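Local atomic coordinates of CbsA (Xanthomonas oryzae pv. oryzae, PDB entry 5XYH), a protein that probably hydrolyses 1,4-beta-glucosidic linkages of cellulose to release cellobiose, acting as an exoglucanase in the breakdown of plant cell walls. Residues Thr47-Asp52 with Val88-Tyr93; Arg140-Ile145 with Tyr189-Ile194; Asp52-Ile57 with Thr121-Val126. All blocks are in the same frame, centred on the assembly; numbering follows the deposited sequence.

Interaction 1 of 3, residues Thr47-Asp52 with Val88-Tyr93; sequences TYVWLD and VGLVIY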
loop_
_atom_site.group_PDB
_atom_site.type_symbol
_atom_site.label_atom_id
_atom_site.label_comp_id
_atom_site.label_asym_id
_atom_site.label_seq_id
_atom_site.Cartn_x
_atom_site.Cartn_y
_atom_site.Cartn_z
ATOM N N THR A 47 8.969 6.950 5.422
ATOM C CA THR A 47 8.518 5.924 4.487
ATOM C C THR A 47 8.489 4.577 5.197
ATOM O O THR A 47 9.275 4.326 6.109
ATOM C CB THR A 47 9.427 5.825 3.231
ATOM O OG1 THR A 47 10.790 5.668 3.638
ATOM C CG2 THR A 47 9.300 7.075 2.356
ATOM N N TYR A 48 7.564 3.711 4.785
ATOM C CA TYR A 48 7.392 2.433 5.463
ATOM C C TYR A 48 8.462 1.435 5.022
ATOM O O TYR A 48 8.941 1.463 3.883
ATOM C CB TYR A 48 5.977 1.889 5.211
ATOM C CG TYR A 48 5.010 2.384 6.262
ATOM C CD1 TYR A 48 4.868 3.746 6.492
ATOM C CD2 TYR A 48 4.270 1.497 7.058
ATOM C CE1 TYR A 48 4.020 4.229 7.464
ATOM C CE2 TYR A 48 3.409 1.980 8.040
ATOM C CZ TYR A 48 3.301 3.348 8.232
ATOM O OH TYR A 48 2.481 3.884 9.194
ATOM N N VAL A 49 8.861 0.567 5.955
ATOM C CA VAL A 49 9.886 -0.452 5.715
ATOM C C VAL A 49 9.205 -1.779 5.399
ATOM O O VAL A 49 8.519 -2.344 6.254
ATOM C CB VAL A 49 10.805 -0.612 6.935
ATOM C CG1 VAL A 49 11.723 -1.809 6.735
ATOM C CG2 VAL A 49 11.593 0.664 7.194
ATOM N N TRP A 50 9.425 -2.306 4.194
ATOM C CA TRP A 50 8.787 -3.550 3.770
ATOM C C TRP A 50 9.606 -4.732 4.265
ATOM O O TRP A 50 10.767 -4.893 3.874
ATOM C CB TRP A 50 8.642 -3.609 2.245
ATOM C CG TRP A 50 7.589 -2.683 1.772
ATOM C CD1 TRP A 50 7.622 -1.322 1.835
ATOM C CD2 TRP A 50 6.331 -3.033 1.181
ATOM N NE1 TRP A 50 6.465 -0.800 1.320
ATOM C CE2 TRP A 50 5.651 -1.827 0.915
ATOM C CE3 TRP A 50 5.712 -4.243 0.851
ATOM C CZ2 TRP A 50 4.384 -1.794 0.343
ATOM C CZ3 TRP A 50 4.452 -4.209 0.270
ATOM C CH2 TRP A 50 3.804 -2.992 0.022
ATOM N N LEU A 51 9.013 -5.544 5.138
ATOM C CA LEU A 51 9.611 -6.824 5.525
ATOM C C LEU A 51 9.071 -7.903 4.588
ATOM O O LEU A 51 8.201 -8.701 4.939
ATOM C CB LEU A 51 9.308 -7.138 6.983
ATOM C CG LEU A 51 9.818 -6.104 7.987
ATOM C CD1 LEU A 51 9.337 -6.438 9.395
ATOM C CD2 LEU A 51 11.338 -5.994 7.941
ATOM N N ASP A 52 9.584 -7.889 3.354
ATOM C CA ASP A 52 9.028 -8.711 2.291
ATOM C C ASP A 52 9.641 -10.104 2.219
ATOM O O ASP A 52 9.353 -10.838 1.270
ATOM C CB ASP A 52 9.165 -8.000 0.934
ATOM C CG ASP A 52 10.605 -7.702 0.554
ATOM O OD1 ASP A 52 11.420 -7.362 1.441
ATOM O OD2 ASP A 52 10.914 -7.796 -0.652
ATOM N N VAL A 88 7.051 4.116 13.761
ATOM C CA VAL A 88 7.948 3.349 12.898
ATOM C C VAL A 88 7.076 2.485 11.997
ATOM O O VAL A 88 6.391 1.570 12.473
ATOM C CB VAL A 88 8.932 2.490 13.704
ATOM C CG1 VAL A 88 9.867 1.741 12.773
ATOM C CG2 VAL A 88 9.733 3.364 14.649
ATOM N N GLY A 89 7.085 2.776 10.701
ATOM C CA GLY A 89 6.196 2.100 9.774
ATOM C C GLY A 89 6.805 0.830 9.212
ATOM O O GLY A 89 7.897 0.856 8.633
ATOM N N LEU A 90 6.073 -0.281 9.362
ATOM C CA LEU A 90 6.481 -1.590 8.876
ATOM C C LEU A 90 5.368 -2.180 8.028
ATOM O O LEU A 90 4.181 -1.976 8.301
ATOM C CB LEU A 90 6.791 -2.571 10.014
ATOM C CG LEU A 90 7.917 -2.237 11.000
ATOM C CD1 LEU A 90 8.031 -3.316 12.081
ATOM C CD2 LEU A 90 9.262 -2.041 10.300
ATOM N N VAL A 91 5.766 -2.917 6.998
ATOM C CA VAL A 91 4.847 -3.673 6.161
ATOM C C VAL A 91 5.117 -5.148 6.431
ATOM O O VAL A 91 6.209 -5.653 6.142
ATOM C CB VAL A 91 5.014 -3.326 4.681
ATOM C CG1 VAL A 91 3.923 -3.996 3.881
ATOM C CG2 VAL A 91 4.968 -1.808 4.491
ATOM N N ILE A 92 4.142 -5.817 7.037
ATOM C CA ILE A 92 4.188 -7.252 7.301
ATOM C C ILE A 92 3.744 -7.952 6.017
ATOM O O ILE A 92 2.574 -7.873 5.638
ATOM C CB ILE A 92 3.280 -7.627 8.486
ATOM C CG1 ILE A 92 3.622 -6.791 9.737
ATOM C CG2 ILE A 92 3.317 -9.152 8.773
ATOM C CD1 ILE A 92 5.097 -6.900 10.203
ATOM N N TYR A 93 4.672 -8.643 5.337
ATOM C CA TYR A 93 4.414 -9.025 3.946
ATOM C C TYR A 93 5.208 -10.287 3.584
ATOM O O TYR A 93 6.123 -10.267 2.764
ATOM C CB TYR A 93 4.770 -7.857 3.020
ATOM C CG TYR A 93 4.414 -7.994 1.546
ATOM C CD1 TYR A 93 3.137 -8.350 1.144
ATOM C CD2 TYR A 93 5.357 -7.707 0.563
ATOM C CE1 TYR A 93 2.801 -8.450 -0.206
ATOM C CE2 TYR A 93 5.040 -7.805 -0.778
ATOM C CZ TYR A 93 3.753 -8.184 -1.156
ATOM O OH TYR A 93 3.428 -8.285 -2.495
#
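The strands that carry Val49 to Leu51 and Gly89 to Ile92 run parallel with a 30° splay. Val49 N donates to Gly89 O at 2.9 Å. Val49 O in turn accepts Val91 N, also at 2.9 Å. Leu51 N then donates to Val91 O at 3.0 Å. One residue thus bonds through both its N and its O to two residues of the neighbour, the signature of parallel pairing.

Aromatic groups dominate one face. The Tyr48 ring lies flat on the backbone at Gly89, whose CA sits 3.3 Å from the ring centroid in a CH-pi contact; with no side chain on the glycine, ring and main chain meet directly. Val91 presents its two methyls to the Trp50 indole: CG2 stands 3.6 Å from the centroid of the five-membered ring, almost on its normal, while CG1 meets CE3 at 3.5 Å on the benzo half. The indole N-H is bound by the carbonyl of Gly360.

Val49, Leu90, Leu51 and Ile92 turn to the reverse face, where helices 69-79 and 113-131 pack against them. This is the layering of the family 6 glycoside hydrolase fold, a distorted parallel beta/alpha barrel with helices outside the strands.

Beyond the last rung, Tyr93 swings its CG anti to the backbone N (chi1 -173°) and thereby offers a ring face to the indole. The pair is T-shaped: the six-membered edge of Trp50 points at the Tyr93 ring, with centroids 5.2 Å apart and planes at 85°. Asp52 CB closes on the rim of the same phenol, 3.8 Å from Tyr93 CD2. The Tyr93 hydroxyl bonds to Asp99, and Arg98 makes a cation-pi contact with the ring.

Interaction 2 of 3, residues Arg140-Ile145 with Tyr189-Ile194; sequences RIVNII and YNYMDI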
loop_
_atom_site.group_PDB
_atom_site.type_symbol
_atom_site.label_atom_id
_atom_site.label_comp_id
_atom_site.label_asym_id
_atom_site.label_seq_id
_atom_site.Cartn_x
_atom_site.Cartn_y
_atom_site.Cartn_z
ATOM N N ARG A 140 6.480 3.765 18.754
ATOM C CA ARG A 140 5.179 3.267 18.317
ATOM C C ARG A 140 5.368 2.564 16.976
ATOM O O ARG A 140 5.752 3.195 15.987
ATOM C CB ARG A 140 4.172 4.406 18.197
ATOM C CG ARG A 140 3.806 5.032 19.527
ATOM C CD ARG A 140 2.749 6.109 19.346
ATOM N NE ARG A 140 2.451 6.753 20.624
ATOM C CZ ARG A 140 1.792 7.898 20.754
ATOM N NH1 ARG A 140 1.362 8.557 19.685
ATOM N NH2 ARG A 140 1.581 8.392 21.964
ATOM N N ILE A 141 5.133 1.259 16.952
ATOM C CA ILE A 141 5.302 0.463 15.746
ATOM C C ILE A 141 3.949 0.401 15.044
ATOM O O ILE A 141 2.954 0.003 15.650
ATOM C CB ILE A 141 5.827 -0.943 16.078
ATOM C CG1 ILE A 141 7.024 -0.865 17.039
ATOM C CG2 ILE A 141 6.221 -1.688 14.805
ATOM C CD1 ILE A 141 8.196 -0.075 16.462
ATOM N N VAL A 142 3.902 0.806 13.777
ATOM C CA VAL A 142 2.652 0.839 13.013
ATOM C C VAL A 142 2.800 -0.130 11.855
ATOM O O VAL A 142 3.599 0.105 10.936
ATOM C CB VAL A 142 2.305 2.245 12.501
ATOM C CG1 VAL A 142 1.022 2.191 11.668
ATOM C CG2 VAL A 142 2.162 3.236 13.654
ATOM N N ASN A 143 2.012 -1.200 11.883
ATOM C CA ASN A 143 2.107 -2.287 10.915
ATOM C C ASN A 143 1.040 -2.168 9.828
ATOM O O ASN A 143 -0.152 -2.013 10.126
ATOM C CB ASN A 143 1.957 -3.635 11.619
ATOM C CG ASN A 143 3.145 -3.981 12.476
ATOM O OD1 ASN A 143 4.294 -3.682 12.128
ATOM N ND2 ASN A 143 2.883 -4.614 13.618
ATOM N N ILE A 144 1.471 -2.264 8.572
ATOM C CA ILE A 144 0.578 -2.565 7.465
ATOM C C ILE A 144 0.517 -4.082 7.348
ATOM O O ILE A 144 1.518 -4.731 7.025
ATOM C CB ILE A 144 1.053 -1.920 6.156
ATOM C CG1 ILE A 144 1.025 -0.390 6.306
ATOM C CG2 ILE A 144 0.180 -2.397 4.981
ATOM C CD1 ILE A 144 1.616 0.379 5.129
ATOM N N ILE A 145 -0.654 -4.653 7.609
ATOM C CA ILE A 145 -0.802 -6.100 7.743
ATOM C C ILE A 145 -1.110 -6.725 6.380
ATOM O O ILE A 145 -2.219 -6.583 5.854
ATOM C CB ILE A 145 -1.887 -6.459 8.764
ATOM C CG1 ILE A 145 -1.509 -5.922 10.154
ATOM C CG2 ILE A 145 -2.094 -7.980 8.782
ATOM C CD1 ILE A 145 -0.263 -6.564 10.764
ATOM N N TYR A 189 0.818 -1.101 16.691
ATOM C CA TYR A 189 -0.480 -0.743 16.133
ATOM C C TYR A 189 -0.633 -1.445 14.794
ATOM O O TYR A 189 0.296 -1.428 13.981
ATOM C CB TYR A 189 -0.605 0.777 15.971
ATOM C CG TYR A 189 -0.489 1.498 17.308
ATOM C CD1 TYR A 189 0.750 1.661 17.921
ATOM C CD2 TYR A 189 -1.606 1.979 17.962
ATOM C CE1 TYR A 189 0.865 2.271 19.152
ATOM C CE2 TYR A 189 -1.500 2.612 19.200
ATOM C CZ TYR A 189 -0.258 2.759 19.777
ATOM O OH TYR A 189 -0.141 3.381 20.998
ATOM N N ASN A 190 -1.785 -2.077 14.571
ATOM C CA ASN A 190 -1.987 -2.926 13.400
ATOM C C ASN A 190 -3.102 -2.369 12.535
ATOM O O ASN A 190 -4.237 -2.231 13.001
ATOM C CB ASN A 190 -2.326 -4.361 13.800
ATOM C CG ASN A 190 -1.209 -5.032 14.557
ATOM O OD1 ASN A 190 -0.035 -4.933 14.185
ATOM N ND2 ASN A 190 -1.564 -5.725 15.640
ATOM N N TYR A 191 -2.792 -2.107 11.265
ATOM C CA TYR A 191 -3.779 -1.663 10.285
ATOM C C TYR A 191 -3.908 -2.704 9.177
ATOM O O TYR A 191 -2.930 -3.015 8.488
ATOM C CB TYR A 191 -3.401 -0.296 9.719
ATOM C CG TYR A 191 -3.569 0.822 10.739
ATOM C CD1 TYR A 191 -2.572 1.080 11.678
ATOM C CD2 TYR A 191 -4.726 1.606 10.767
ATOM C CE1 TYR A 191 -2.720 2.084 12.608
ATOM C CE2 TYR A 191 -4.877 2.624 11.695
ATOM C CZ TYR A 191 -3.866 2.857 12.610
ATOM O OH TYR A 191 -3.987 3.869 13.537
ATOM N N MET A 192 -5.121 -3.230 9.012
ATOM C CA MET A 192 -5.414 -4.257 8.024
ATOM C C MET A 192 -5.431 -3.658 6.615
ATOM O O MET A 192 -6.197 -2.728 6.340
ATOM C CB MET A 192 -6.771 -4.890 8.337
ATOM C CG MET A 192 -6.842 -5.656 9.638
ATOM S SD MET A 192 -5.798 -7.104 9.609
ATOM C CE MET A 192 -6.567 -8.050 8.302
ATOM N N ASP A 193 -4.615 -4.201 5.712
ATOM C CA ASP A 193 -4.673 -3.789 4.318
ATOM C C ASP A 193 -6.001 -4.218 3.715
ATOM O O ASP A 193 -6.431 -5.360 3.897
ATOM C CB ASP A 193 -3.533 -4.404 3.512
ATOM C CG ASP A 193 -3.542 -3.939 2.061
ATOM O OD1 ASP A 193 -2.935 -2.881 1.786
ATOM O OD2 ASP A 193 -4.183 -4.608 1.213
ATOM N N ILE A 194 -6.649 -3.321 2.981
ATOM C CA ILE A 194 -7.939 -3.692 2.402
ATOM C C ILE A 194 -8.054 -3.147 0.977
ATOM O O ILE A 194 -9.091 -2.606 0.572
ATOM C CB ILE A 194 -9.095 -3.255 3.339
ATOM C CG1 ILE A 194 -10.430 -3.922 2.966
ATOM C CG2 ILE A 194 -9.217 -1.728 3.467
ATOM C CD1 ILE A 194 -11.448 -3.836 4.088
HETATM O O HOH W 1 -4.924 -7.592 4.870
#
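Tyr189 N donates to Ile141 O over 2.6 Å, the shortest link between these two strands, and a regular parallel ladder follows. Asn143 N reaches Tyr189 O at 2.7 Å and Asn143 O accepts Tyr191 N at 2.9 Å, so that Asn143 is held through both its backbone polar groups. Ile145 N then binds Tyr191 O, again at 2.9 Å. The ladder fades at its C-terminal end, where the bond from Asp193 N to Ile145 O is weak (3.4 Å) and a water lies within donating distance of both Ile145 O and Asp193 O.

A second link runs between the side chains of Asn143 and Asn190. Both first and second torsions are similar in the two residues, which sets the amides side by side, pointing the same way and only 13° from coplanar. Asn143 ND2 gives an N-H to Asn190 OD1 at 3.0 Å, meeting the oxygen nearly along the C=O axis and within the plane of its own amide. Asn190 ND2 passes the chain on to Ser226 O, which should fix the amide's flip. Both side chains are buried, against helix 170-183. On their face too, Ile145 CG2 touches Met192 SD at 3.9 Å, while Ile145 CD1 leans on the Asn190 amide.

The other face is ringed. Val142 CG1 packs obliquely on Tyr191, 3.8 Å from CD1, and the Tyr189 ring crosses the Arg140 side chain at an angle, its CE1 against CB and CG. The hydroxyls have partners of their own, Tyr191 with His355 ND1 and Tyr189 with Val4 N. Neighbouring parallel strands with helices on one side and, probably, the barrel interior on the other are the arrangement of a beta/alpha barrel, here the distorted one of family 6 glycoside hydrolases, whose active site lies at the C-terminal ends of such strands.

Interaction 3 of 3, residues Asp52-Ile57 with Thr121-Val126; sequences DSIDAI and TEYIDV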
loop_
_atom_site.group_PDB
_atom_site.type_symbol
_atom_site.label_atom_id
_atom_site.label_comp_id
_atom_site.label_asym_id
_atom_site.label_seq_id
_atom_site.Cartn_x
_atom_site.Cartn_y
_atom_site.Cartn_z
ATOM N N ASP A 52 9.584 -7.889 3.354
ATOM C CA ASP A 52 9.028 -8.711 2.291
ATOM C C ASP A 52 9.641 -10.104 2.219
ATOM O O ASP A 52 9.353 -10.838 1.270
ATOM C CB ASP A 52 9.165 -8.000 0.934
ATOM C CG ASP A 52 10.605 -7.702 0.554
ATOM O OD1 ASP A 52 11.420 -7.362 1.441
ATOM O OD2 ASP A 52 10.914 -7.796 -0.652
ATOM N N SER A 53 10.451 -10.492 3.204
ATOM C CA SER A 53 10.975 -11.851 3.302
ATOM C C SER A 53 11.558 -12.020 4.692
ATOM O O SER A 53 11.800 -11.043 5.404
ATOM C CB SER A 53 12.052 -12.127 2.246
ATOM O OG SER A 53 13.166 -11.290 2.496
ATOM N N ILE A 54 11.810 -13.278 5.062
ATOM C CA ILE A 54 12.572 -13.541 6.280
ATOM C C ILE A 54 13.918 -12.833 6.221
ATOM O O ILE A 54 14.359 -12.228 7.204
ATOM C CB ILE A 54 12.735 -15.057 6.488
ATOM C CG1 ILE A 54 11.357 -15.701 6.682
ATOM C CG2 ILE A 54 13.661 -15.336 7.663
ATOM C CD1 ILE A 54 11.348 -17.212 6.478
ATOM N N ASP A 55 14.580 -12.879 5.057
ATOM C CA ASP A 55 15.870 -12.209 4.894
ATOM C C ASP A 55 15.788 -10.720 5.204
ATOM O O ASP A 55 16.761 -10.139 5.697
ATOM C CB ASP A 55 16.406 -12.407 3.475
ATOM C CG ASP A 55 17.072 -13.768 3.273
ATOM O OD1 ASP A 55 17.528 -14.395 4.263
ATOM O OD2 ASP A 55 17.158 -14.207 2.110
ATOM N N ALA A 56 14.651 -10.077 4.910
ATOM C CA ALA A 56 14.520 -8.652 5.199
ATOM C C ALA A 56 14.626 -8.362 6.697
ATOM O O ALA A 56 15.032 -7.261 7.079
ATOM C CB ALA A 56 13.197 -8.112 4.643
ATOM N N ILE A 57 14.295 -9.331 7.560
ATOM C CA ILE A 57 14.430 -9.093 9.000
ATOM C C ILE A 57 15.889 -8.875 9.374
ATOM O O ILE A 57 16.202 -8.085 10.279
ATOM C CB ILE A 57 13.823 -10.257 9.810
ATOM C CG1 ILE A 57 12.328 -10.406 9.519
ATOM C CG2 ILE A 57 14.041 -10.040 11.296
ATOM C CD1 ILE A 57 11.714 -11.675 10.089
ATOM N N THR A 121 7.010 -19.244 12.633
ATOM C CA THR A 121 8.215 -19.392 13.451
ATOM C C THR A 121 9.366 -18.510 12.964
ATOM O O THR A 121 9.986 -17.806 13.767
ATOM C CB THR A 121 8.642 -20.873 13.494
ATOM O OG1 THR A 121 7.572 -21.662 14.028
ATOM C CG2 THR A 121 9.868 -21.075 14.368
ATOM N N GLU A 122 9.669 -18.523 11.663
ATOM C CA GLU A 122 10.844 -17.805 11.174
ATOM C C GLU A 122 10.566 -16.350 10.809
ATOM O O GLU A 122 11.516 -15.577 10.629
ATOM C CB GLU A 122 11.432 -18.506 9.951
ATOM C CG GLU A 122 11.909 -19.917 10.184
ATOM C CD GLU A 122 12.224 -20.630 8.877
ATOM O OE1 GLU A 122 13.016 -20.095 8.070
ATOM O OE2 GLU A 122 11.658 -21.711 8.638
ATOM N N TYR A 123 9.297 -15.961 10.679
ATOM C CA TYR A 123 8.946 -14.606 10.274
ATOM C C TYR A 123 8.215 -13.883 11.403
ATOM O O TYR A 123 8.804 -13.017 12.050
ATOM C CB TYR A 123 8.128 -14.651 8.971
ATOM C CG TYR A 123 7.768 -13.293 8.431
ATOM C CD1 TYR A 123 8.716 -12.499 7.798
ATOM C CD2 TYR A 123 6.476 -12.799 8.566
ATOM C CE1 TYR A 123 8.397 -11.253 7.317
ATOM C CE2 TYR A 123 6.145 -11.550 8.100
ATOM C CZ TYR A 123 7.110 -10.778 7.480
ATOM O OH TYR A 123 6.781 -9.533 7.015
ATOM N N ILE A 124 6.962 -14.247 11.703
ATOM C CA ILE A 124 6.174 -13.499 12.691
ATOM C C ILE A 124 6.818 -13.560 14.080
ATOM O O ILE A 124 6.932 -12.538 14.772
ATOM C CB ILE A 124 4.721 -14.006 12.740
ATOM C CG1 ILE A 124 3.965 -13.716 11.425
ATOM C CG2 ILE A 124 4.001 -13.349 13.903
ATOM C CD1 ILE A 124 3.912 -12.242 11.037
ATOM N N ASP A 125 7.218 -14.758 14.527
ATOM C CA ASP A 125 7.781 -14.873 15.874
ATOM C C ASP A 125 9.046 -14.022 16.029
ATOM O O ASP A 125 9.235 -13.363 17.059
ATOM C CB ASP A 125 8.070 -16.339 16.209
ATOM C CG ASP A 125 6.810 -17.126 16.609
ATOM O OD1 ASP A 125 5.703 -16.548 16.672
ATOM O OD2 ASP A 125 6.933 -18.346 16.838
ATOM N N VAL A 126 9.909 -14.009 15.005
ATOM C CA VAL A 126 11.156 -13.250 15.074
ATOM C C VAL A 126 10.870 -11.755 15.088
ATOM O O VAL A 126 11.467 -11.002 15.870
ATOM C CB VAL A 126 12.087 -13.644 13.912
ATOM C CG1 VAL A 126 13.288 -12.720 13.836
ATOM C CG2 VAL A 126 12.551 -15.100 14.068
#
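Ile57 makes the close, buried part of this contact together with Ile54 and Tyr123, its two branches reaching different residues of the helix across from it. CG2 meets Val126 CG1 at 3.8 Å, while CD1 extends to Tyr123, lying 3.8 Å from its O and 3.9 Å from its CD1. Ile54 adds a second aliphatic finger one turn earlier: CG1 comes within 4.1 Å of Tyr123 CB, and CG2 rests 3.7 Å from Glu122 O.

Tyr123 holds its CG anti to the backbone N (chi1 -177°), which sends the ring past both isoleucines toward the start of the short helix, where Ser53 O stands at the ring edge, 3.9 Å from CE1. Its hydroxyl goes further and is gripped twice, by Leu51 O and by Tyr93 N. A buried phenol thereby ties the helix to two strand ends.

The solvent side is the partly exposed margin at Glu122. Contact there is just as close, its CB and OE1 each 3.7 Å from Ile54 CD1, but that methyl offers the carboxylate nothing polar; it instead forms a salt bridge to Arg118 of its own helix.

Ser53 occupies the N-cap position of the short helix, its OG accepting Ala56 N at 3.1 Å, and Ile54 N binds the carboxylate of Glu108. Two isoleucines of a short helix, capped shortly after a strand, packing on Tyr123, Val126 and the Glu122 backbone of a helix that lies along the outside of the sheet, are in keeping with the outer helical layer of a beta/alpha barrel.

How the interactions relate
Interactions 1 and 2 belong to one sheet: strands 86-92 and 140-145 are neighbours in it, so the two contacts, with centres about 9 Å apart, set four strands in the order 49-51, 86-92, 140-145, 188-193. Interaction 3 lies further out, its centre about 12 Å from that of interaction 1 and about 16 Å from that of interaction 2. It shares Asp52 with interaction 1, and their segments alternate along the chain, each strand being followed by a helix; interaction 2 comes after both. Strand 86-92, helix 113-131 and strand 140-145 form a beta-alpha-beta crossover, the repeating principle by which a barrel of this family is built.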